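Local coordinates for protein glucose dehydrogenase (Haloferax mediterranei, PDB 2B5W) that catalyses the zinc-dependent oxidation of D-glucose and several other aldoses, using NADP+ in preference to NAD+ as electron acceptor, at residues A312-T315 with F316-P320; L148-P151 with I152-E156; A190-K193 with V194-K197; S304-E307 with H308-A312. The protein carries 1 engineered substitution. All blocks are in the same frame, centred on the assembly; numbering follows the deposited sequence.

Contact 1: A312-T315 with F316-P320. With K (potassium ion), chain F.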
loop_
_atom_site.group_PDB
_atom_site.type_symbol
_atom_site.label_atom_id
_atom_site.label_comp_id
_atom_site.label_asym_id
_atom_site.label_seq_id
_atom_site.Cartn_x
_atom_site.Cartn_y
_atom_site.Cartn_z
ATOM N N ALA A 312 -4.802 9.722 -19.976
ATOM C CA ALA A 312 -3.557 10.293 -20.538
ATOM C C ALA A 312 -3.789 11.354 -21.577
ATOM O O ALA A 312 -3.018 12.316 -21.653
ATOM C CB ALA A 312 -2.661 9.178 -21.123
ATOM N N THR A 313 -4.817 11.213 -22.434
ATOM C CA THR A 313 -5.100 12.231 -23.427
ATOM C C THR A 313 -5.429 13.582 -22.817
ATOM O O THR A 313 -5.042 14.635 -23.347
ATOM C CB THR A 313 -6.175 11.849 -24.475
ATOM O OG1 THR A 313 -7.507 11.763 -23.861
ATOM C CG2 THR A 313 -5.855 10.494 -25.101
ATOM N N VAL A 314 -6.198 13.570 -21.717
ATOM C CA VAL A 314 -6.548 14.783 -21.029
ATOM C C VAL A 314 -5.313 15.391 -20.329
ATOM O O VAL A 314 -5.067 16.590 -20.428
ATOM C CB VAL A 314 -7.688 14.472 -20.011
ATOM C CG1 VAL A 314 -7.996 15.682 -19.129
ATOM C CG2 VAL A 314 -8.959 14.065 -20.742
ATOM N N THR A 315 -4.547 14.545 -19.664
ATOM C CA THR A 315 -3.342 15.010 -19.000
ATOM C C THR A 315 -2.361 15.606 -20.000
ATOM O O THR A 315 -1.768 16.661 -19.772
ATOM C CB THR A 315 -2.728 13.877 -18.235
ATOM O OG1 THR A 315 -3.604 13.483 -17.158
ATOM C CG2 THR A 315 -1.371 14.309 -17.574
ATOM N N PHE A 316 -2.222 14.956 -21.163
ATOM C CA PHE A 316 -1.343 15.481 -22.218
ATOM C C PHE A 316 -1.612 16.944 -22.561
ATOM O O PHE A 316 -0.703 17.747 -22.693
ATOM C CB PHE A 316 -1.508 14.620 -23.463
ATOM C CG PHE A 316 -0.659 15.048 -24.633
ATOM C CD1 PHE A 316 -1.060 16.012 -25.462
ATOM C CD2 PHE A 316 0.503 14.357 -24.916
ATOM C CE1 PHE A 316 -0.268 16.405 -26.541
ATOM C CE2 PHE A 316 1.283 14.710 -26.006
ATOM C CZ PHE A 316 0.881 15.714 -26.806
ATOM N N THR A 317 -2.893 17.311 -22.670
ATOM C CA THR A 317 -3.317 18.665 -22.983
ATOM C C THR A 317 -2.865 19.728 -21.985
ATOM O O THR A 317 -2.713 20.912 -22.300
ATOM C CB THR A 317 -4.848 18.658 -23.134
ATOM O OG1 THR A 317 -5.218 17.752 -24.199
ATOM C CG2 THR A 317 -5.351 19.944 -23.544
ATOM N N LYS A 318 -2.605 19.272 -20.740
ATOM C CA LYS A 318 -2.159 20.146 -19.676
ATOM C C LYS A 318 -0.645 20.269 -19.530
ATOM O O LYS A 318 -0.144 21.108 -18.775
ATOM C CB LYS A 318 -2.701 19.636 -18.348
ATOM C CG LYS A 318 -4.181 19.620 -18.271
ATOM C CD LYS A 318 -4.707 19.200 -16.888
ATOM C CE LYS A 318 -6.215 18.956 -16.913
ATOM N NZ LYS A 318 -6.709 17.971 -15.856
ATOM N N LEU A 319 0.086 19.416 -20.203
ATOM C CA LEU A 319 1.548 19.475 -20.069
ATOM C C LEU A 319 2.094 20.708 -20.812
ATOM O O LEU A 319 1.600 21.069 -21.873
ATOM C CB LEU A 319 2.186 18.182 -20.581
ATOM C CG LEU A 319 1.765 16.903 -19.875
ATOM C CD1 LEU A 319 2.323 15.697 -20.600
ATOM C CD2 LEU A 319 2.061 16.917 -18.445
ATOM N N PRO A 320 3.106 21.386 -20.282
ATOM C CA PRO A 320 3.626 22.566 -20.995
ATOM C C PRO A 320 4.236 22.241 -22.359
ATOM O O PRO A 320 4.865 21.174 -22.509
ATOM C CB PRO A 320 4.691 23.118 -20.047
ATOM C CG PRO A 320 4.478 22.477 -18.795
ATOM C CD PRO A 320 3.816 21.130 -19.025
HETATM K K K F . -4.230 14.687 -14.676
#

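Contact 2: L148-P151 with I152-E156. With NAP (NADP nicotinamide-adenine-dinucleotide phosphate), chain I.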
loop_
_atom_site.group_PDB
_atom_site.type_symbol
_atom_site.label_atom_id
_atom_site.label_comp_id
_atom_site.label_asym_id
_atom_site.label_seq_id
_atom_site.Cartn_x
_atom_site.Cartn_y
_atom_site.Cartn_z
ATOM N N LEU A 148 3.623 9.072 -26.587
ATOM C CA LEU A 148 3.743 9.413 -25.184
ATOM C C LEU A 148 2.506 8.983 -24.407
ATOM O O LEU A 148 2.541 8.951 -23.177
ATOM C CB LEU A 148 3.929 10.907 -24.981
ATOM C CG LEU A 148 5.242 11.500 -25.493
ATOM C CD1 LEU A 148 5.262 12.980 -25.193
ATOM C CD2 LEU A 148 6.408 10.807 -24.897
ATOM N N ILE A 149 1.432 8.631 -25.104
ATOM C CA ILE A 149 0.174 8.228 -24.402
ATOM C C ILE A 149 0.411 6.946 -23.585
ATOM O O ILE A 149 -0.008 6.870 -22.426
ATOM C CB ILE A 149 -0.962 8.076 -25.402
ATOM C CG1 ILE A 149 -1.303 9.395 -26.066
ATOM C CG2 ILE A 149 -2.164 7.414 -24.764
ATOM C CD1 ILE A 149 -1.660 10.499 -25.087
ATOM N N GLU A 150 1.100 5.936 -24.121
ATOM C CA GLU A 150 1.355 4.767 -23.306
ATOM C C GLU A 150 2.182 5.048 -22.055
ATOM O O GLU A 150 1.790 4.656 -20.958
ATOM C CB GLU A 150 1.939 3.594 -24.153
ATOM C CG GLU A 150 1.925 2.242 -23.432
ATOM C CD GLU A 150 3.111 1.987 -22.550
ATOM O OE1 GLU A 150 4.070 2.801 -22.586
ATOM O OE2 GLU A 150 3.122 0.984 -21.778
ATOM N N PRO A 151 3.335 5.726 -22.124
ATOM C CA PRO A 151 4.051 6.057 -20.895
ATOM C C PRO A 151 3.232 6.885 -19.908
ATOM O O PRO A 151 3.296 6.630 -18.712
ATOM C CB PRO A 151 5.268 6.854 -21.393
ATOM C CG PRO A 151 5.343 6.651 -22.789
ATOM C CD PRO A 151 4.113 6.020 -23.339
ATOM N N ILE A 152 2.493 7.876 -20.405
ATOM C CA ILE A 152 1.619 8.672 -19.512
ATOM C C ILE A 152 0.634 7.736 -18.793
ATOM O O ILE A 152 0.395 7.876 -17.587
ATOM C CB ILE A 152 0.896 9.819 -20.257
ATOM C CG1 ILE A 152 1.905 10.874 -20.768
ATOM C CG2 ILE A 152 -0.112 10.525 -19.311
ATOM C CD1 ILE A 152 1.316 11.875 -21.707
ATOM N N SER A 153 0.090 6.780 -19.545
ATOM C CA SER A 153 -0.880 5.819 -18.987
ATOM C C SER A 153 -0.327 4.969 -17.858
ATOM O O SER A 153 -1.079 4.583 -16.946
ATOM C CB SER A 153 -1.498 4.931 -20.090
ATOM O OG SER A 153 -0.671 3.871 -20.490
ATOM N N ILE A 154 0.948 4.605 -17.952
ATOM C CA ILE A 154 1.639 3.870 -16.893
ATOM C C ILE A 154 1.506 4.665 -15.589
ATOM O O ILE A 154 1.180 4.117 -14.540
ATOM C CB ILE A 154 3.112 3.608 -17.253
ATOM C CG1 ILE A 154 3.237 2.644 -18.438
ATOM C CG2 ILE A 154 3.865 3.159 -16.030
ATOM C CD1 ILE A 154 2.680 1.291 -18.214
ATOM N N THR A 155 1.814 5.956 -15.637
ATOM C CA THR A 155 1.680 6.801 -14.471
ATOM C C THR A 155 0.239 6.982 -14.052
ATOM O O THR A 155 -0.045 6.999 -12.862
ATOM C CB THR A 155 2.375 8.142 -14.734
ATOM O OG1 THR A 155 3.779 7.828 -14.838
ATOM C CG2 THR A 155 2.201 9.098 -13.558
ATOM N N GLU A 156 -0.663 7.108 -14.999
ATOM C CA GLU A 156 -2.067 7.265 -14.630
ATOM C C GLU A 156 -2.513 6.053 -13.795
ATOM O O GLU A 156 -3.242 6.219 -12.821
ATOM C CB GLU A 156 -2.956 7.409 -15.846
ATOM C CG GLU A 156 -2.737 8.636 -16.706
ATOM C CD GLU A 156 -3.270 9.945 -16.152
ATOM O OE1 GLU A 156 -3.850 9.985 -15.035
ATOM O OE2 GLU A 156 -3.099 10.935 -16.861
HETATM P PA NAP I . 15.591 4.749 -17.378
HETATM O O1A NAP I . 16.626 3.730 -17.322
HETATM O O2A NAP I . 15.642 5.598 -18.657
HETATM O O5B NAP I . 15.695 5.741 -16.156
HETATM C C5B NAP I . 16.087 5.369 -14.862
HETATM C C4B NAP I . 16.778 6.617 -14.360
HETATM O O4B NAP I . 17.008 6.452 -12.979
HETATM C C3B NAP I . 18.132 6.891 -15.041
HETATM O O3B NAP I . 18.186 8.161 -15.670
HETATM C C2B NAP I . 19.141 6.776 -13.897
HETATM O O2B NAP I . 20.172 7.750 -13.910
HETATM C C1B NAP I . 18.281 6.979 -12.673
HETATM N N9A NAP I . 18.821 6.278 -11.524
HETATM C C8A NAP I . 19.056 4.927 -11.417
HETATM N N7A NAP I . 19.567 4.682 -10.195
HETATM C C5A NAP I . 19.702 5.882 -9.536
HETATM C C6A NAP I . 20.171 6.255 -8.272
HETATM N N6A NAP I . 20.699 5.370 -7.401
HETATM N N1A NAP I . 20.155 7.582 -7.910
HETATM C C2A NAP I . 19.657 8.547 -8.760
HETATM N N3A NAP I . 19.193 8.195 -10.016
HETATM C C4A NAP I . 19.202 6.890 -10.382
HETATM O O3 NAP I . 14.143 4.088 -17.438
HETATM P PN NAP I . 12.676 4.732 -17.667
HETATM O O1N NAP I . 12.557 6.093 -17.070
HETATM O O2N NAP I . 12.159 4.486 -19.051
HETATM O O5D NAP I . 12.112 3.655 -16.630
HETATM C C5D NAP I . 12.274 3.840 -15.237
HETATM C C4D NAP I . 11.994 2.541 -14.484
HETATM O O4D NAP I . 10.612 2.217 -14.661
HETATM C C3D NAP I . 12.793 1.339 -14.997
HETATM O O3D NAP I . 13.243 0.537 -13.923
HETATM C C2D NAP I . 11.779 0.603 -15.865
HETATM O O2D NAP I . 12.042 -0.761 -16.068
HETATM C C1D NAP I . 10.489 0.861 -15.087
HETATM N N1N NAP I . 9.244 0.830 -15.863
HETATM C C2N NAP I . 8.224 0.142 -15.280
HETATM C C3N NAP I . 6.995 0.130 -15.874
HETATM C C7N NAP I . 5.892 -0.497 -15.071
HETATM O O7N NAP I . 4.730 -0.652 -15.822
HETATM N N7N NAP I . 6.100 -0.842 -13.771
HETATM C C4N NAP I . 6.755 0.770 -17.097
HETATM C C5N NAP I . 7.802 1.477 -17.674
HETATM C C6N NAP I . 9.048 1.527 -17.033
HETATM P P2B NAP I . 21.613 7.485 -14.679
HETATM O O1X NAP I . 21.450 7.403 -16.108
HETATM O O2X NAP I . 22.456 8.693 -14.220
HETATM O O3X NAP I . 22.227 6.187 -14.145
#

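Contact 3: A190-K193 with V194-K197. With K (potassium ion), chain E.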
loop_
_atom_site.group_PDB
_atom_site.type_symbol
_atom_site.label_atom_id
_atom_site.label_comp_id
_atom_site.label_asym_id
_atom_site.label_seq_id
_atom_site.Cartn_x
_atom_site.Cartn_y
_atom_site.Cartn_z
ATOM N N ALA A 190 6.193 16.207 -14.531
ATOM C CA ALA A 190 5.317 17.164 -15.171
ATOM C C ALA A 190 3.859 16.832 -14.924
ATOM O O ALA A 190 3.033 17.729 -14.693
ATOM C CB ALA A 190 5.577 17.234 -16.669
ATOM N N MET A 191 3.523 15.545 -14.943
ATOM C CA MET A 191 2.167 15.153 -14.584
ATOM C C MET A 191 1.787 15.552 -13.139
ATOM O O MET A 191 0.694 16.002 -12.877
ATOM C CB MET A 191 1.939 13.654 -14.773
ATOM C CG MET A 191 2.108 13.205 -16.214
ATOM S SD MET A 191 2.046 11.416 -16.414
ATOM C CE MET A 191 0.389 11.066 -15.754
ATOM N N LEU A 192 2.692 15.370 -12.199
ATOM C CA LEU A 192 2.441 15.723 -10.816
ATOM C C LEU A 192 2.270 17.232 -10.670
ATOM O O LEU A 192 1.467 17.686 -9.878
ATOM C CB LEU A 192 3.537 15.184 -9.872
ATOM C CG LEU A 192 3.543 13.663 -9.768
ATOM C CD1 LEU A 192 4.817 13.157 -9.116
ATOM C CD2 LEU A 192 2.321 13.135 -8.984
ATOM N N LYS A 193 2.977 18.012 -11.479
ATOM C CA LYS A 193 2.835 19.448 -11.393
ATOM C C LYS A 193 1.408 19.879 -11.686
ATOM O O LYS A 193 0.919 20.875 -11.133
ATOM C CB LYS A 193 3.800 20.107 -12.381
ATOM C CG LYS A 193 3.836 21.612 -12.301
ATOM C CD LYS A 193 4.925 22.148 -13.190
ATOM C CE LYS A 193 4.962 23.676 -13.222
ATOM N NZ LYS A 193 5.618 24.170 -12.011
ATOM N N VAL A 194 0.749 19.164 -12.617
ATOM C CA VAL A 194 -0.605 19.515 -13.018
ATOM C C VAL A 194 -1.709 18.652 -12.400
ATOM O O VAL A 194 -2.904 18.861 -12.693
ATOM C CB VAL A 194 -0.774 19.583 -14.584
ATOM C CG1 VAL A 194 0.179 20.588 -15.163
ATOM C CG2 VAL A 194 -0.607 18.231 -15.223
ATOM N N ASP A 195 -1.313 17.742 -11.517
ATOM C CA ASP A 195 -2.215 16.804 -10.878
ATOM C C ASP A 195 -3.275 17.556 -10.077
ATOM O O ASP A 195 -2.976 18.561 -9.432
ATOM C CB ASP A 195 -1.379 15.843 -10.006
ATOM C CG ASP A 195 -2.139 14.635 -9.458
ATOM O OD1 ASP A 195 -3.201 14.780 -8.834
ATOM O OD2 ASP A 195 -1.629 13.489 -9.552
ATOM N N ASP A 196 -4.513 17.059 -10.147
ATOM C CA ASP A 196 -5.631 17.613 -9.386
ATOM C C ASP A 196 -5.407 17.617 -7.860
ATOM O O ASP A 196 -6.087 18.359 -7.159
ATOM C CB ASP A 196 -6.937 16.836 -9.688
ATOM C CG ASP A 196 -7.452 17.012 -11.133
ATOM O OD1 ASP A 196 -7.129 18.009 -11.808
ATOM O OD2 ASP A 196 -8.224 16.169 -11.654
ATOM N N LYS A 197 -4.474 16.805 -7.325
ATOM C CA LYS A 197 -4.130 16.858 -5.907
ATOM C C LYS A 197 -3.546 18.216 -5.473
ATOM O O LYS A 197 -3.502 18.524 -4.262
ATOM C CB LYS A 197 -3.115 15.774 -5.527
ATOM C CG LYS A 197 -3.613 14.331 -5.618
ATOM C CD LYS A 197 -4.416 13.924 -4.441
ATOM C CE LYS A 197 -5.023 12.537 -4.606
ATOM N NZ LYS A 197 -6.157 12.536 -5.573
HETATM K K K E . -2.792 19.925 -2.063
#

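Contact 4: S304-E307 with H308-A312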
loop_
_atom_site.group_PDB
_atom_site.type_symbol
_atom_site.label_atom_id
_atom_site.label_comp_id
_atom_site.label_asym_id
_atom_site.label_seq_id
_atom_site.Cartn_x
_atom_site.Cartn_y
_atom_site.Cartn_z
ATOM N N SER A 304 -1.012 -0.836 -17.724
ATOM C CA SER A 304 -2.098 0.137 -17.731
ATOM C C SER A 304 -3.139 -0.353 -18.682
ATOM O O SER A 304 -2.871 -1.246 -19.513
ATOM C CB SER A 304 -1.580 1.547 -18.141
ATOM O OG SER A 304 -0.986 1.491 -19.446
ATOM N N HIS A 305 -4.344 0.212 -18.596
ATOM C CA HIS A 305 -5.403 -0.218 -19.485
ATOM C C HIS A 305 -6.208 0.954 -20.009
ATOM O O HIS A 305 -5.819 2.117 -19.869
ATOM C CB HIS A 305 -6.303 -1.273 -18.813
ATOM C CG HIS A 305 -6.950 -2.197 -19.801
ATOM N ND1 HIS A 305 -6.238 -2.831 -20.797
ATOM C CD2 HIS A 305 -8.255 -2.535 -19.980
ATOM C CE1 HIS A 305 -7.076 -3.558 -21.523
ATOM N NE2 HIS A 305 -8.307 -3.388 -21.052
ATOM N N VAL A 306 -7.272 0.651 -20.753
ATOM C CA VAL A 306 -7.946 1.620 -21.586
ATOM C C VAL A 306 -8.275 2.917 -20.852
ATOM O O VAL A 306 -8.020 3.983 -21.387
ATOM C CB VAL A 306 -9.186 1.019 -22.259
ATOM C CG1 VAL A 306 -10.035 2.091 -22.926
ATOM C CG2 VAL A 306 -8.757 -0.032 -23.286
ATOM N N GLU A 307 -8.848 2.847 -19.658
ATOM C CA GLU A 307 -9.216 4.083 -18.952
ATOM C C GLU A 307 -8.003 4.970 -18.683
ATOM O O GLU A 307 -8.131 6.192 -18.620
ATOM C CB GLU A 307 -9.883 3.751 -17.625
ATOM C CG GLU A 307 -11.253 3.127 -17.759
ATOM C CD GLU A 307 -11.891 2.831 -16.399
ATOM O OE1 GLU A 307 -11.401 3.357 -15.354
ATOM O OE2 GLU A 307 -12.880 2.063 -16.380
ATOM N N HIS A 308 -6.852 4.347 -18.481
ATOM C CA HIS A 308 -5.627 5.103 -18.209
ATOM C C HIS A 308 -5.110 5.778 -19.460
ATOM O O HIS A 308 -4.557 6.883 -19.399
ATOM C CB HIS A 308 -4.546 4.177 -17.647
ATOM C CG HIS A 308 -4.987 3.401 -16.460
ATOM N ND1 HIS A 308 -5.022 2.019 -16.423
ATOM C CD2 HIS A 308 -5.501 3.830 -15.279
ATOM C CE1 HIS A 308 -5.512 1.641 -15.252
ATOM N NE2 HIS A 308 -5.802 2.720 -14.538
ATOM N N PHE A 309 -5.278 5.128 -20.608
ATOM C CA PHE A 309 -4.914 5.721 -21.892
ATOM C C PHE A 309 -5.847 6.905 -22.201
ATOM O O PHE A 309 -5.405 7.950 -22.659
ATOM C CB PHE A 309 -4.990 4.702 -23.063
ATOM C CG PHE A 309 -3.876 3.682 -23.104
ATOM C CD1 PHE A 309 -3.729 2.723 -22.107
ATOM C CD2 PHE A 309 -2.966 3.667 -24.164
ATOM C CE1 PHE A 309 -2.706 1.788 -22.105
ATOM C CE2 PHE A 309 -1.949 2.675 -24.203
ATOM C CZ PHE A 309 -1.796 1.760 -23.171
ATOM N N GLU A 310 -7.143 6.780 -21.904
ATOM C CA GLU A 310 -8.057 7.916 -22.071
ATOM C C GLU A 310 -7.689 9.100 -21.164
ATOM O O GLU A 310 -7.635 10.238 -21.608
ATOM C CB GLU A 310 -9.518 7.484 -21.841
ATOM C CG GLU A 310 -10.063 6.549 -22.899
ATOM C CD GLU A 310 -11.482 6.029 -22.557
ATOM O OE1 GLU A 310 -12.055 6.399 -21.532
ATOM O OE2 GLU A 310 -11.943 5.189 -23.324
ATOM N N ALA A 311 -7.374 8.801 -19.899
ATOM C CA ALA A 311 -6.987 9.807 -18.930
ATOM C C ALA A 311 -5.724 10.500 -19.410
ATOM O O ALA A 311 -5.608 11.716 -19.311
ATOM C CB ALA A 311 -6.787 9.210 -17.582
ATOM N N ALA A 312 -4.802 9.722 -19.976
ATOM C CA ALA A 312 -3.557 10.293 -20.538
ATOM C C ALA A 312 -3.789 11.354 -21.577
ATOM O O ALA A 312 -3.018 12.316 -21.653
ATOM C CB ALA A 312 -2.661 9.178 -21.123
#

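Contact 1: A312-T315 with F316-P320
Phe316 meets the preceding turn through CB, 3.3 Å from Ala312 O and close to Thr313 O; neither face nor edge of its ring is used there, because CG stands anti to the backbone N (chi1 180°) and carries the ring off toward Ile152, Gln142, Leu145 and Leu324. The flat groups that do engage are peptide carbonyls. Thr317 OG1 approaches Thr313 O in the carbonyl plane at 3.2 Å, joining a weak bond from Thr317 N and a bond from Gln142 NE2. Lys318 N instead sits above the plane of the Thr315 carbonyl, 2.9 Å from Thr315 O, which also takes a weak bond from Leu319 N. The i to i+3 bond from Lys318 N falls near the C-terminal end of helix 306-318. Lys318 runs alongside Val314, its NZ 4.2 Å from Val314 CG1. In Thr315, chi1 of -66° sets OG1 beside the backbone N, from where it binds a potassium ion at 2.8 Å, is hydrogen-bonded to Glu156 OE2 and makes a weak bond with Ala311 O. Cation and carboxylate thus share one buried hydroxyl, an arrangement consistent with the potassium ion offsetting some of the negative charge of Glu156.

Contact 2: L148-P151 with I152-E156
Regular i to i+4 bonds join the first turns of helix 149-164: Ile152 N to Leu148 O (3.0 Å), Ser153 N to Ile149 O and Ile154 N to Glu150 O (3.1 Å). Glu150 O is gripped twice, since Ser153 OG also donates to it at 2.6 Å, lying in the carbonyl plane on a lone pair. With chi1 of 80°, the serine hydroxyl is folded back between its own N and carbonyl carbon, the position from which it reaches that carbonyl. Ile152 lays CG1 against Leu148 O at 3.1 Å, its CD1 extending to Leu148 CB. Glu150, bent at chi2 (-85°), turns its carboxylate forward along the helix, toward the next turn, so that OE2 lies 3.6 Å from Ile154 CD1. That methyl is in turn 3.7 Å from O7N of the NADP carboxamide, and Ile154 CG2 is 3.9 Å from C4N of the nicotinamide ring. One apolar side chain therefore packs between the cofactor and Glu150, a residue of the catalytic zinc and substrate site that lies beside Glu64 and His63. Helix 306-318 packs against Ile149 and Ile152, Leu187 and Met191 of helix 183-194 against Ile152, and strand 64-71 meets Pro151 through Glu64.

Contact 3: A190-K193 with V194-K197
Leu192 and Asp195 come alongside one another through different first torsions: the leucine places CG beside its backbone N (chi1 -68°), the aspartate swings CG to the far side from its own (chi1 -170°), and the two side chains then point the same way with Leu192 CD2 4.0 Å from Asp195 OD2. They mark the exit of helix 183-194 in the Rossmann-type domain, where the chain leaves the helix that follows the dinucleotide-binding turn and heads for strand 201-206, and an Asx turn at Asp195 shapes that exit. Val194 N makes weak bonds to Ala190 O and Met191 O, at 3.4 and 3.2 Å, and Asp195 N a weak one to Leu192 O. Val194 CG2 lies 3.5 Å from Met191 O. The two carboxylate oxygens of Asp195 divide their work: OD2 is hydrogen-bonded to Tyr163 OH of helix 149-164, whereas OD1 takes Lys197 N at 2.8 Å, a nearly straight bond (172°) on its anti side. The turn so held delivers Lys197 O to a potassium ion, 2.7 Å away, together with Gly198 O, Pro173 O and Asp172 OD1.

Contact 4: S304-E307 with H308-A312
His305 N donates to His308 ND1 at 2.9 Å, almost straight at 168° and within 4° of the imidazole plane. His305 is the N-cap of helix 306-318, and this bond from the capping residue's amide to the side chain three positions on corresponds to one half of a capping box. Placed beside its backbone N by chi1 of -54°, the His308 ring turns back to His305, and His308 CB lies 3.3 Å from His305 O. That carbonyl accepts from Phe309 N at 3.1 Å and, weakly, from His308 N. It also lies in the plane of the Phe309 ring, at the edge, 3.1 Å from CD1, so the carbonyl oxygen faces the electropositive ring hydrogens rather than the pi cloud. Ser304 OG approaches the same ring obliquely, close to CE1. Further along, Glu310 N bonds to Val306 O while the extended Glu310 side chain slants across Val306, its OE2 3.7 Å from Val306 CG1.

Second-shell partners fix these groups. Ser304 OG is tied to Ser153 OG. Phe309 touches Ser153 and Glu150 of helix 149-164, Val136 of strand 135-137 and Thr86, and so contacts a residue of the zinc site. Because ND1 accepts, NE2 of His308 probably carries the proton in its bond to Glu160 OE1, which would lock the rotation of the imidazole.

In the fold
From the N terminus, contact 2 comes first at the start of helix 149-164, then contact 3 at the exit of helix 183-194, then contacts 4 and 1 along helix 306-318. Each closes no more than local turns; none nests in or crosses another, though 4 and 1 run on from each other through shared Ala312. Contact 2 touches all three others. Its helix meets contact 4 through Ser153, contact 1 through Ile152 on the Ala312 methyl, and contact 3 where Met191 CE packs on Thr155 and Ile152. Leu319 and Lys318 join contact 1 directly to contact 3. Together they tie three helices, 149-164, 183-194 and 306-318, to the zinc site and strands 64-71 and 135-137.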